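Local structure of CghA (Chaetomium globosum, 6KBC) at residues G31-K36 with G224-S229; V46-F51 with T63-R68; S76-I81 with S92-V97; T132-V137 with T145-A150. The protein belongs to a fungal family of mostly beta-strand proteins with two domains of the calycin clan and holds the ligand WK1 in a pocket. All coordinates share one frame; numbering follows the deposited sequence.

Interaction 1 (G31-K36 with G224-S229); sequences GNLFPK and GGMDRS
The backbone oxygen Asn32 O is gripped by two nitrogens of Arg228, which come at it side-on. The shorter bond runs 2.8 Å from Arg228 NE to Asn32 O, with the donor above the carbonyl plane. Arg228 NH2 lies 3.1 Å from Asn32 O and almost in line with the C=O bond. Asn32 O stays close to the guanidinium plane for both, which fixes the rotation of the group. Arg228 NH2 also makes a weak bond to Phe34 O at 3.1 Å. The arginine chain leaves its strand with CG opposite the backbone N (chi1 171°). It then bends at chi2 (64°), and CG passes 3.6 Å from Gly31 O on the way to the loop.

Nearby, the methyl carbon Leu33 CD2 meets Met226 CE at 3.7 Å, the two side chains running askew. Within the loop, Lys36 NZ donates a 2.6 Å bond to Asn32 OD1, in the amide plane and on a lone pair. Lys36 NZ and Arg228 NH2 are 5.6 Å apart. Glu47 forms a salt bridge with Arg228, which probably offsets part of the positive charge there; it also accepts from the backbone N of Lys36.

Arg228 also packs against Trp49, whose NE1 donates to Leu33 O. An arginine on a late strand lies beside a tryptophan on an early one and hydrogen-bonds to backbone oxygens of an N-terminal segment. This resembles the structural signature of calycin barrels, although residues 31-36 form no regular helix here.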
# COMPACT_ATOMS: atom_id res chain seq x y z
N GLY A 31 -6.57 -11.09 9.00
CA GLY A 31 -6.06 -10.52 7.77
C GLY A 31 -7.14 -10.21 6.75
O GLY A 31 -6.91 -9.39 5.85
N ASN A 32 -8.31 -10.85 6.86
CA ASN A 32 -9.41 -10.63 5.92
C ASN A 32 -8.98 -10.92 4.49
O ASN A 32 -9.49 -10.30 3.55
CB ASN A 32 -9.97 -9.21 6.03
CG ASN A 32 -10.92 -9.04 7.20
OD1 ASN A 32 -12.14 -9.10 7.03
ND2 ASN A 32 -10.37 -8.82 8.38
N LEU A 33 -8.07 -11.86 4.31
CA LEU A 33 -7.44 -12.05 3.01
C LEU A 33 -8.39 -12.67 2.00
O LEU A 33 -8.20 -12.49 0.79
CB LEU A 33 -6.19 -12.92 3.15
CG LEU A 33 -5.10 -12.26 3.99
CD1 LEU A 33 -3.88 -13.18 4.11
CD2 LEU A 33 -4.76 -10.90 3.37
N PHE A 34 -9.39 -13.41 2.45
CA PHE A 34 -10.33 -14.00 1.51
C PHE A 34 -11.21 -12.90 0.90
O PHE A 34 -11.64 -11.99 1.61
CB PHE A 34 -11.19 -15.06 2.19
CG PHE A 34 -11.97 -15.90 1.22
CD1 PHE A 34 -11.34 -16.92 0.51
CD2 PHE A 34 -13.31 -15.66 0.99
CE1 PHE A 34 -12.05 -17.70 -0.39
CE2 PHE A 34 -14.03 -16.43 0.09
CZ PHE A 34 -13.40 -17.45 -0.60
N PRO A 35 -11.47 -12.96 -0.40
CA PRO A 35 -12.19 -11.86 -1.06
C PRO A 35 -13.54 -11.58 -0.42
O PRO A 35 -14.25 -12.50 0.01
CB PRO A 35 -12.34 -12.35 -2.50
CG PRO A 35 -11.21 -13.30 -2.69
CD PRO A 35 -11.00 -13.97 -1.37
N LYS A 36 -13.90 -10.30 -0.37
CA LYS A 36 -15.18 -9.87 0.16
C LYS A 36 -16.29 -9.98 -0.87
O LYS A 36 -17.47 -9.98 -0.49
CB LYS A 36 -15.08 -8.44 0.68
CG LYS A 36 -14.08 -8.29 1.83
CD LYS A 36 -14.40 -9.25 2.96
CE LYS A 36 -13.42 -9.11 4.09
NZ LYS A 36 -13.68 -10.07 5.20
N GLY A 224 9.45 -5.00 4.14
CA GLY A 224 8.23 -4.74 3.39
C GLY A 224 7.05 -5.19 4.22
O GLY A 224 7.20 -5.58 5.38
N GLY A 225 5.89 -5.14 3.60
CA GLY A 225 4.69 -5.54 4.32
C GLY A 225 3.64 -6.04 3.37
O GLY A 225 3.86 -6.02 2.17
N MET A 226 2.53 -6.47 3.93
CA MET A 226 1.39 -6.95 3.15
C MET A 226 0.20 -6.08 3.55
O MET A 226 -0.05 -5.95 4.72
CB MET A 226 1.11 -8.42 3.44
CG MET A 226 0.19 -9.03 2.44
SD MET A 226 -1.49 -8.78 2.93
CE MET A 226 -2.34 -8.97 1.37
N ASP A 227 -0.39 -5.41 2.57
CA ASP A 227 -1.54 -4.51 2.80
C ASP A 227 -2.77 -5.13 2.15
O ASP A 227 -2.65 -5.71 1.11
CB ASP A 227 -1.29 -3.10 2.28
CG ASP A 227 -0.23 -2.33 3.04
OD1 ASP A 227 0.70 -2.92 3.50
OD2 ASP A 227 -0.36 -1.14 3.14
N ARG A 228 -3.92 -4.93 2.77
CA ARG A 228 -5.16 -5.52 2.30
C ARG A 228 -6.22 -4.43 2.27
O ARG A 228 -6.37 -3.69 3.24
CB ARG A 228 -5.60 -6.66 3.22
CG ARG A 228 -6.99 -7.21 2.96
CD ARG A 228 -7.14 -7.84 1.59
NE ARG A 228 -8.36 -8.64 1.55
CZ ARG A 228 -9.34 -8.50 0.65
NH1 ARG A 228 -9.26 -7.60 -0.31
NH2 ARG A 228 -10.40 -9.30 0.72
N SER A 229 -6.94 -4.35 1.16
CA SER A 229 -7.93 -3.30 0.97
C SER A 229 -9.13 -3.85 0.23
O SER A 229 -9.02 -4.77 -0.59
CB SER A 229 -7.35 -2.13 0.20
OG SER A 229 -8.34 -1.15 -0.11

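Interaction 2 (V46-F51 with T63-R68); sequences VETWLF and TVSFFR. With WK1 ((2S)-3-[(2S,4E)-4-[[(1R,2S,4aR,6S,8R,8aS)-2-[(E)-but-2-en-2-yl]-6,8-dimethyl-1,2,4a,5,6,7,8,8a-octahydronaphthalen-1-yl]-oxidanyl-methylidene]-3,5-bis(oxidanylidene)pyrrolidin-2-yl]-2-methyl-2-oxidanyl-propanoic acid), chain B.
Phe51 and Phe66 meet rim to rim with their planes at 87°, and neither ring lies over the face of the other. Their closest atoms are Phe51 CD1 and Phe66 CE1, 3.7 Å apart. Trp49 shares this face and turns its edge to the backbone, with Trp49 CE3 3.4 Å from Phe66 O. Next in line, the extended chain of Arg68 crosses the end of the indole, Arg68 CD lying 4.1 Å from Trp49 CH2. Water 1 joins Glu47 OE1, whose carboxylate has its salt-bridge partner in Arg228, to Arg68 NH1. Arg68 NH1 is also hydrogen-bonded to Ser8 OG. Phe135 stacks on Trp49 and covers the aromatic group.

The other face carries Thr48, Leu50, Ser65 and Phe67. Thr48 and Phe67 point the same way, and Thr48 OG1 sits in the plane of the phenyl ring, 3.3 Å from Phe67 CE1. Ser65 OG donates a 2.7 Å bond to O5 of WK1. Phe67 CE1 approaches the ligand carbon C11 at 3.6 Å, and Leu50 CD1 faces C13.

Six backbone bonds hold the strands together. This is an antiparallel beta hairpin, with an aromatic core on one face and a wall of the WK1 pocket on the other.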
# COMPACT_ATOMS: atom_id res chain seq x y z
N VAL A 46 -13.56 -2.76 -5.57
CA VAL A 46 -12.16 -3.05 -5.84
C VAL A 46 -11.59 -3.75 -4.62
O VAL A 46 -11.82 -3.33 -3.48
CB VAL A 46 -11.36 -1.78 -6.20
CG1 VAL A 46 -11.35 -0.79 -5.05
CG2 VAL A 46 -9.92 -2.17 -6.55
N GLU A 47 -10.89 -4.86 -4.86
CA GLU A 47 -10.17 -5.57 -3.83
C GLU A 47 -8.69 -5.54 -4.19
O GLU A 47 -8.33 -5.66 -5.37
CB GLU A 47 -10.67 -7.01 -3.70
CG GLU A 47 -12.14 -7.08 -3.36
CD GLU A 47 -12.51 -8.28 -2.52
OE1 GLU A 47 -13.27 -9.13 -3.01
OE2 GLU A 47 -12.06 -8.35 -1.36
N THR A 48 -7.86 -5.35 -3.18
CA THR A 48 -6.42 -5.18 -3.37
C THR A 48 -5.67 -6.01 -2.34
O THR A 48 -5.99 -5.96 -1.15
CB THR A 48 -6.02 -3.70 -3.25
OG1 THR A 48 -6.86 -2.90 -4.09
CG2 THR A 48 -4.57 -3.51 -3.68
N TRP A 49 -4.70 -6.78 -2.82
CA TRP A 49 -3.70 -7.43 -1.99
C TRP A 49 -2.35 -6.87 -2.40
O TRP A 49 -1.94 -7.05 -3.55
CB TRP A 49 -3.72 -8.95 -2.17
CG TRP A 49 -5.01 -9.61 -1.75
CD1 TRP A 49 -5.24 -10.30 -0.58
CD2 TRP A 49 -6.23 -9.65 -2.48
NE1 TRP A 49 -6.53 -10.76 -0.56
CE2 TRP A 49 -7.16 -10.38 -1.71
CE3 TRP A 49 -6.64 -9.14 -3.72
CZ2 TRP A 49 -8.47 -10.60 -2.13
CZ3 TRP A 49 -7.94 -9.37 -4.14
CH2 TRP A 49 -8.83 -10.09 -3.35
N LEU A 50 -1.69 -6.17 -1.49
CA LEU A 50 -0.44 -5.49 -1.81
C LEU A 50 0.72 -6.16 -1.09
O LEU A 50 0.63 -6.46 0.11
CB LEU A 50 -0.49 -4.00 -1.40
CG LEU A 50 0.77 -3.14 -1.58
CD1 LEU A 50 0.35 -1.68 -1.87
CD2 LEU A 50 1.71 -3.19 -0.36
N PHE A 51 1.83 -6.36 -1.81
CA PHE A 51 3.05 -6.92 -1.24
C PHE A 51 4.21 -6.07 -1.72
O PHE A 51 4.30 -5.77 -2.91
CB PHE A 51 3.28 -8.38 -1.68
CG PHE A 51 2.15 -9.32 -1.36
CD1 PHE A 51 1.04 -9.39 -2.19
CD2 PHE A 51 2.21 -10.15 -0.25
CE1 PHE A 51 -0.01 -10.27 -1.89
CE2 PHE A 51 1.17 -11.04 0.04
CZ PHE A 51 0.06 -11.09 -0.78
N THR A 63 7.06 -3.27 -5.57
CA THR A 63 5.71 -3.37 -5.04
C THR A 63 4.83 -3.98 -6.11
O THR A 63 5.01 -3.74 -7.30
CB THR A 63 5.17 -2.01 -4.58
OG1 THR A 63 3.94 -2.20 -3.86
CG2 THR A 63 4.94 -1.06 -5.76
N VAL A 64 3.90 -4.81 -5.67
CA VAL A 64 2.89 -5.39 -6.54
C VAL A 64 1.56 -5.26 -5.82
O VAL A 64 1.46 -5.50 -4.61
CB VAL A 64 3.22 -6.86 -6.89
CG1 VAL A 64 3.40 -7.69 -5.62
CG2 VAL A 64 2.15 -7.45 -7.78
N SER A 65 0.54 -4.84 -6.56
CA SER A 65 -0.83 -4.87 -6.06
C SER A 65 -1.59 -5.85 -6.93
O SER A 65 -1.62 -5.69 -8.16
CB SER A 65 -1.47 -3.48 -6.08
OG SER A 65 -0.91 -2.66 -5.06
N PHE A 66 -2.16 -6.87 -6.31
CA PHE A 66 -3.08 -7.77 -6.98
C PHE A 66 -4.48 -7.17 -6.89
O PHE A 66 -5.01 -7.00 -5.78
CB PHE A 66 -3.05 -9.16 -6.36
CG PHE A 66 -1.73 -9.87 -6.52
CD1 PHE A 66 -0.69 -9.64 -5.64
CD2 PHE A 66 -1.54 -10.79 -7.55
CE1 PHE A 66 0.54 -10.31 -5.78
CE2 PHE A 66 -0.32 -11.46 -7.70
CZ PHE A 66 0.72 -11.21 -6.81
N PHE A 67 -5.07 -6.86 -8.04
CA PHE A 67 -6.33 -6.15 -8.12
C PHE A 67 -7.45 -7.05 -8.64
O PHE A 67 -7.25 -7.82 -9.59
CB PHE A 67 -6.23 -4.95 -9.07
CG PHE A 67 -5.48 -3.78 -8.51
CD1 PHE A 67 -5.84 -3.21 -7.30
CD2 PHE A 67 -4.44 -3.20 -9.23
CE1 PHE A 67 -5.16 -2.10 -6.80
CE2 PHE A 67 -3.76 -2.09 -8.74
CZ PHE A 67 -4.12 -1.54 -7.53
N ARG A 68 -8.61 -6.94 -8.01
CA ARG A 68 -9.90 -7.24 -8.62
C ARG A 68 -10.68 -5.93 -8.63
O ARG A 68 -11.12 -5.48 -7.57
CB ARG A 68 -10.65 -8.33 -7.86
CG ARG A 68 -10.04 -9.72 -7.93
CD ARG A 68 -10.76 -10.60 -6.95
NE ARG A 68 -10.46 -12.02 -7.11
CZ ARG A 68 -11.15 -12.99 -6.52
NH1 ARG A 68 -12.18 -12.67 -5.75
NH2 ARG A 68 -10.82 -14.26 -6.70
O WK1 B . -0.29 1.29 -12.34
C17 WK1 B . 0.39 1.16 -11.35
O1 WK1 B . 1.39 0.50 -11.34
C19 WK1 B . 0.01 1.85 -10.10
O2 WK1 B . -1.07 2.69 -10.26
C18 WK1 B . 1.15 2.72 -9.67
C20 WK1 B . -0.34 0.72 -9.17
C22 WK1 B . -0.37 1.17 -7.77
N WK1 B . -0.51 0.17 -6.73
C21 WK1 B . -1.42 0.57 -5.85
O5 WK1 B . -1.73 -0.14 -4.79
C23 WK1 B . -1.36 2.14 -7.40
O4 WK1 B . -1.63 3.26 -8.05
C24 WK1 B . -2.05 1.85 -6.19
C16 WK1 B . -3.08 2.66 -5.53
O3 WK1 B . -3.41 3.76 -6.09
C9 WK1 B . -3.60 2.27 -4.22
C8 WK1 B . -2.52 2.89 -3.29
C12 WK1 B . -1.06 2.82 -3.71
C13 WK1 B . -0.25 1.87 -3.28
C90 WK1 B . 1.17 1.82 -3.72
C14 WK1 B . -0.50 3.84 -4.63
C7 WK1 B . -2.77 4.34 -3.03
C6 WK1 B . -3.95 4.71 -2.58
C3 WK1 B . -5.04 3.69 -2.64
C4 WK1 B . -4.98 2.82 -3.89
C5 WK1 B . -5.94 1.67 -3.66
C11 WK1 B . -6.09 0.87 -4.92
C2 WK1 B . -6.43 4.18 -2.36
C1 WK1 B . -7.20 2.96 -1.94
C10 WK1 B . -8.56 3.23 -1.40
C WK1 B . -7.31 2.07 -3.14
O HOH W 1 -13.71 -10.24 -5.55

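Interaction 3 (S76-I81 with S92-V97); sequences SFRAAI and SQHLVV. With WK1 ((2S)-3-[(2S,4E)-4-[[(1R,2S,4aR,6S,8R,8aS)-2-[(E)-but-2-en-2-yl]-6,8-dimethyl-1,2,4a,5,6,7,8,8a-octahydronaphthalen-1-yl]-oxidanyl-methylidene]-3,5-bis(oxidanylidene)pyrrolidin-2-yl]-2-methyl-2-oxidanyl-propanoic acid), chain B.
Ile81 CD1 and Leu95 CD1 touch at 3.7 Å and form the apolar centre of this pair of strands. Their side chains meet at a slant. Ala79 continues the same face, its CB beside that of Leu95. Between the strands, Ala79 and Leu95 exchange backbone bonds in both directions, as do Ile81 and Gln93. At the far end Phe77 O accepts from Val97 N, and Phe77 CB rests on Val97 CG2.

The opposite face turns polar. Ala80 CB lies 3.6 Å from His94 CD2, approaching the imidazole obliquely. Arg78 starts out extended and bends at chi3 (-62°), which swings its guanidinium back to the histidine. Arg78 NH1 donates to His94 ND1 at 3.1 Å, somewhat tilted from both planes, which stand 76° apart. One face of the guanidinium is covered by Val96 CG2, 3.4 Å from Arg78 NH1. Arg78 NH2 has its own partner in Ala75 O.

With ND1 accepting from arginine, His94 NE2 donates to the carboxylic acid oxygen O of WK1 at 2.6 Å. The ligand atom lies in the imidazole plane and the bond is fairly straight, at 160°. Arg78 thus stands in the second shell and probably steadies the histidine ring at the ligand, while Ala80 CB lies 3.7 Å from ligand carbon C20.

The hairpin extends the sheet beyond strand 60-69, to which Arg78 and Ala80 are joined by backbone bonds. Ile81 sits beside Val64 of that neighbouring strand, and the apolar face packs on Phe148 and Ala150 of strand 143-150.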
# COMPACT_ATOMS: atom_id res chain seq x y z
N SER A 76 -10.67 -6.76 -15.34
CA SER A 76 -10.81 -6.51 -13.91
C SER A 76 -9.67 -7.08 -13.08
O SER A 76 -9.53 -6.70 -11.91
CB SER A 76 -12.12 -7.10 -13.39
OG SER A 76 -13.22 -6.29 -13.77
N PHE A 77 -8.88 -8.00 -13.62
CA PHE A 77 -7.90 -8.75 -12.84
C PHE A 77 -6.50 -8.39 -13.30
O PHE A 77 -6.18 -8.50 -14.49
CB PHE A 77 -8.14 -10.26 -12.96
CG PHE A 77 -9.56 -10.64 -12.77
CD1 PHE A 77 -10.28 -10.14 -11.69
CD2 PHE A 77 -10.21 -11.46 -13.68
CE1 PHE A 77 -11.60 -10.47 -11.51
CE2 PHE A 77 -11.54 -11.80 -13.50
CZ PHE A 77 -12.23 -11.30 -12.41
N ARG A 78 -5.67 -7.99 -12.35
CA ARG A 78 -4.48 -7.23 -12.70
C ARG A 78 -3.52 -7.34 -11.53
O ARG A 78 -3.93 -7.22 -10.37
CB ARG A 78 -4.91 -5.77 -12.95
CG ARG A 78 -3.91 -4.82 -13.53
CD ARG A 78 -4.61 -3.47 -13.60
NE ARG A 78 -5.79 -3.49 -14.47
CZ ARG A 78 -5.77 -3.28 -15.78
NH1 ARG A 78 -4.64 -2.96 -16.40
NH2 ARG A 78 -6.90 -3.33 -16.47
N ALA A 79 -2.26 -7.61 -11.83
CA ALA A 79 -1.18 -7.48 -10.86
C ALA A 79 -0.38 -6.28 -11.33
O ALA A 79 0.28 -6.35 -12.38
CB ALA A 79 -0.32 -8.73 -10.76
N ALA A 80 -0.47 -5.17 -10.60
CA ALA A 80 0.23 -3.96 -10.98
C ALA A 80 1.59 -3.97 -10.29
O ALA A 80 1.65 -4.01 -9.05
CB ALA A 80 -0.56 -2.71 -10.60
N ILE A 81 2.66 -3.91 -11.07
CA ILE A 81 4.01 -4.12 -10.57
C ILE A 81 4.85 -2.89 -10.81
O ILE A 81 4.85 -2.32 -11.91
CB ILE A 81 4.68 -5.35 -11.22
CG1 ILE A 81 3.84 -6.60 -10.98
CG2 ILE A 81 6.08 -5.54 -10.65
CD1 ILE A 81 4.08 -7.69 -12.03
N SER A 92 7.77 -0.84 -14.69
CA SER A 92 6.37 -0.79 -14.31
C SER A 92 5.57 -1.49 -15.39
O SER A 92 5.61 -1.08 -16.55
CB SER A 92 5.88 0.66 -14.14
OG SER A 92 6.58 1.32 -13.09
N GLN A 93 4.84 -2.52 -15.01
CA GLN A 93 3.95 -3.18 -15.94
C GLN A 93 2.77 -3.74 -15.16
O GLN A 93 2.88 -4.06 -13.98
CB GLN A 93 4.65 -4.31 -16.70
CG GLN A 93 5.59 -3.86 -17.80
CD GLN A 93 6.07 -5.02 -18.63
OE1 GLN A 93 5.39 -6.05 -18.72
NE2 GLN A 93 7.24 -4.88 -19.24
N HIS A 94 1.64 -3.84 -15.85
CA HIS A 94 0.50 -4.60 -15.39
C HIS A 94 0.51 -5.96 -16.06
O HIS A 94 0.74 -6.06 -17.27
CB HIS A 94 -0.81 -3.89 -15.72
CG HIS A 94 -0.98 -2.58 -15.01
ND1 HIS A 94 -2.05 -1.74 -15.24
CD2 HIS A 94 -0.22 -1.97 -14.08
CE1 HIS A 94 -1.94 -0.67 -14.48
NE2 HIS A 94 -0.84 -0.78 -13.76
N LEU A 95 0.28 -7.00 -15.27
CA LEU A 95 -0.05 -8.32 -15.78
C LEU A 95 -1.57 -8.43 -15.72
O LEU A 95 -2.14 -8.65 -14.65
CB LEU A 95 0.62 -9.41 -14.96
CG LEU A 95 2.13 -9.29 -14.81
CD1 LEU A 95 2.66 -10.46 -13.98
CD2 LEU A 95 2.78 -9.25 -16.17
N VAL A 96 -2.22 -8.22 -16.86
CA VAL A 96 -3.66 -8.35 -16.95
C VAL A 96 -3.98 -9.80 -17.31
O VAL A 96 -3.47 -10.32 -18.31
CB VAL A 96 -4.23 -7.38 -17.99
CG1 VAL A 96 -5.76 -7.40 -17.95
CG2 VAL A 96 -3.70 -5.97 -17.74
N VAL A 97 -4.82 -10.44 -16.51
CA VAL A 97 -5.08 -11.87 -16.65
C VAL A 97 -6.59 -12.09 -16.67
O VAL A 97 -7.37 -11.27 -16.16
CB VAL A 97 -4.42 -12.69 -15.51
CG1 VAL A 97 -2.91 -12.51 -15.54
CG2 VAL A 97 -5.00 -12.30 -14.16
O WK1 B . -0.29 1.29 -12.34
C17 WK1 B . 0.39 1.16 -11.35
O1 WK1 B . 1.39 0.50 -11.34
C19 WK1 B . 0.01 1.85 -10.10
O2 WK1 B . -1.07 2.69 -10.26
C18 WK1 B . 1.15 2.72 -9.67
C20 WK1 B . -0.34 0.72 -9.17
C22 WK1 B . -0.37 1.17 -7.77
N WK1 B . -0.51 0.17 -6.73
C21 WK1 B . -1.42 0.57 -5.85
O5 WK1 B . -1.73 -0.14 -4.79
C23 WK1 B . -1.36 2.14 -7.40
O4 WK1 B . -1.63 3.26 -8.05
C24 WK1 B . -2.05 1.85 -6.19
C16 WK1 B . -3.08 2.66 -5.53
O3 WK1 B . -3.41 3.76 -6.09
C9 WK1 B . -3.60 2.27 -4.22
C8 WK1 B . -2.52 2.89 -3.29
C12 WK1 B . -1.06 2.82 -3.71
C13 WK1 B . -0.25 1.87 -3.28
C90 WK1 B . 1.17 1.82 -3.72
C14 WK1 B . -0.50 3.84 -4.63
C7 WK1 B . -2.77 4.34 -3.03
C6 WK1 B . -3.95 4.71 -2.58
C3 WK1 B . -5.04 3.69 -2.64
C4 WK1 B . -4.98 2.82 -3.89
C5 WK1 B . -5.94 1.67 -3.66
C11 WK1 B . -6.09 0.87 -4.92
C2 WK1 B . -6.43 4.18 -2.36
C1 WK1 B . -7.20 2.96 -1.94
C10 WK1 B . -8.56 3.23 -1.40
C WK1 B . -7.31 2.07 -3.14
O HOH W 2 -8.74 -9.12 -16.20

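Interaction 4 (T132-V137 with T145-A150); sequences TASFDV and TVVFDA
The Phe148 ring meets Ala133 CB obliquely, with 3.9 Å between Phe148 CD1 and the methyl carbon. The other phenyl ring, that of Phe135, turns away from strand 143-150. Its CG sits between the backbone N and the carbonyl carbon (chi1 59°), which leaves Phe135 CB to touch Val146 CG2 at 4.0 Å. The ring itself meets Phe66 edge-to-face and also touches Phe51.

Ala133, Phe135, Val146 and Phe148 make up this buried face. The other face holds Thr132, Ser134, Asp136, Thr145, Val147 and Asp149. There Ser134 OG is linked through two waters to backbone oxygens of strand 143-150. Water 3 lies 3.1 Å from Ser134 OG and donates to Thr145 O. Water 4 donates to Val147 O, and its link to Ser134 OG is weak. These backbone oxygens also accept from Asp136 N and Ser134 N, so each is held by two donors. The aspartates find partners outside the pair: Asp136 bonds to His113, and Asp149 forms a salt bridge with Arg130.

Six backbone hydrogen bonds join the two strands. The pair is an antiparallel beta hairpin with one apolar face and one more polar, as in the barrel walls of calycin-type domains.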
# COMPACT_ATOMS: atom_id res chain seq x y z
N THR A 132 1.44 -16.11 -15.06
CA THR A 132 1.04 -16.49 -13.72
C THR A 132 1.65 -15.51 -12.73
O THR A 132 2.85 -15.24 -12.79
CB THR A 132 1.48 -17.92 -13.39
OG1 THR A 132 1.17 -18.78 -14.49
CG2 THR A 132 0.75 -18.42 -12.15
N ALA A 133 0.82 -14.97 -11.85
CA ALA A 133 1.28 -14.19 -10.71
C ALA A 133 0.50 -14.67 -9.51
O ALA A 133 -0.73 -14.74 -9.55
CB ALA A 133 1.08 -12.68 -10.93
N SER A 134 1.20 -15.04 -8.45
CA SER A 134 0.52 -15.71 -7.36
C SER A 134 1.07 -15.22 -6.04
O SER A 134 2.24 -14.83 -5.93
CB SER A 134 0.68 -17.23 -7.47
OG SER A 134 1.98 -17.62 -7.08
N PHE A 135 0.22 -15.23 -5.02
CA PHE A 135 0.67 -14.98 -3.66
C PHE A 135 0.18 -16.07 -2.74
O PHE A 135 -0.83 -16.74 -3.00
CB PHE A 135 0.24 -13.59 -3.15
CG PHE A 135 -1.25 -13.35 -3.13
CD1 PHE A 135 -2.03 -13.76 -2.05
CD2 PHE A 135 -1.87 -12.65 -4.15
CE1 PHE A 135 -3.40 -13.52 -2.02
CE2 PHE A 135 -3.23 -12.40 -4.12
CZ PHE A 135 -4.00 -12.84 -3.06
N ASP A 136 0.91 -16.25 -1.65
CA ASP A 136 0.62 -17.27 -0.66
C ASP A 136 0.90 -16.68 0.71
O ASP A 136 1.98 -16.13 0.94
CB ASP A 136 1.50 -18.51 -0.92
CG ASP A 136 0.91 -19.77 -0.36
OD1 ASP A 136 -0.03 -20.32 -1.00
OD2 ASP A 136 1.41 -20.24 0.69
N VAL A 137 -0.06 -16.78 1.62
CA VAL A 137 0.11 -16.24 2.96
C VAL A 137 -0.21 -17.32 3.98
O VAL A 137 -1.27 -17.95 3.90
CB VAL A 137 -0.78 -15.01 3.20
CG1 VAL A 137 -0.50 -14.45 4.56
CG2 VAL A 137 -0.53 -13.95 2.12
N THR A 145 4.63 -15.60 0.28
CA THR A 145 5.42 -15.86 -0.92
C THR A 145 4.65 -15.32 -2.11
O THR A 145 3.46 -15.58 -2.25
CB THR A 145 5.70 -17.36 -1.10
OG1 THR A 145 6.38 -17.83 0.07
CG2 THR A 145 6.58 -17.58 -2.31
N VAL A 146 5.34 -14.54 -2.93
CA VAL A 146 4.78 -14.02 -4.17
C VAL A 146 5.66 -14.53 -5.29
O VAL A 146 6.89 -14.41 -5.22
CB VAL A 146 4.73 -12.49 -4.16
CG1 VAL A 146 4.13 -11.98 -5.45
CG2 VAL A 146 3.95 -12.02 -2.94
N VAL A 147 5.05 -15.11 -6.32
CA VAL A 147 5.80 -15.74 -7.39
C VAL A 147 5.28 -15.24 -8.72
O VAL A 147 4.07 -15.27 -8.97
CB VAL A 147 5.72 -17.28 -7.32
CG1 VAL A 147 6.52 -17.88 -8.47
CG2 VAL A 147 6.24 -17.77 -5.98
N PHE A 148 6.19 -14.79 -9.56
CA PHE A 148 5.87 -14.34 -10.91
C PHE A 148 6.42 -15.35 -11.90
O PHE A 148 7.58 -15.76 -11.80
CB PHE A 148 6.45 -12.96 -11.18
CG PHE A 148 5.96 -11.91 -10.21
CD1 PHE A 148 4.72 -11.31 -10.40
CD2 PHE A 148 6.71 -11.55 -9.11
CE1 PHE A 148 4.25 -10.35 -9.51
CE2 PHE A 148 6.25 -10.59 -8.21
CZ PHE A 148 5.02 -10.00 -8.41
N ASP A 149 5.57 -15.76 -12.84
CA ASP A 149 5.97 -16.59 -13.97
C ASP A 149 5.36 -15.94 -15.21
O ASP A 149 4.32 -16.37 -15.71
CB ASP A 149 5.52 -18.05 -13.78
CG ASP A 149 5.98 -18.96 -14.91
OD1 ASP A 149 6.85 -18.55 -15.72
OD2 ASP A 149 5.45 -20.09 -15.01
N ALA A 150 5.99 -14.87 -15.68
CA ALA A 150 5.52 -14.12 -16.84
C ALA A 150 6.68 -14.00 -17.82
O ALA A 150 7.30 -12.94 -17.94
CB ALA A 150 4.99 -12.74 -16.43
O HOH W 3 3.05 -17.71 -4.12
O HOH W 4 3.13 -17.55 -10.19

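How the interactions relate
From the N terminus, loop 31-36 comes first and waits for strand 223-231 to close interaction 1. Interactions 2, 3 and 4 are all nested inside that long loop. They follow in series and none crosses another: each closes a hairpin before the next opens. Strands 46-54, 60-69 and 77-85 are successive neighbours, and backbone bonds join interactions 2 and 3 side by side; both touch WK1. Interaction 4 lies across from them, its apolar face packed on the side chains of both that point away from WK1. Strand 223-231 returns beside 46-54, linking interactions 1 and 2. Leu33 also reaches Val137, tying the early loop to the 132-137 hairpin.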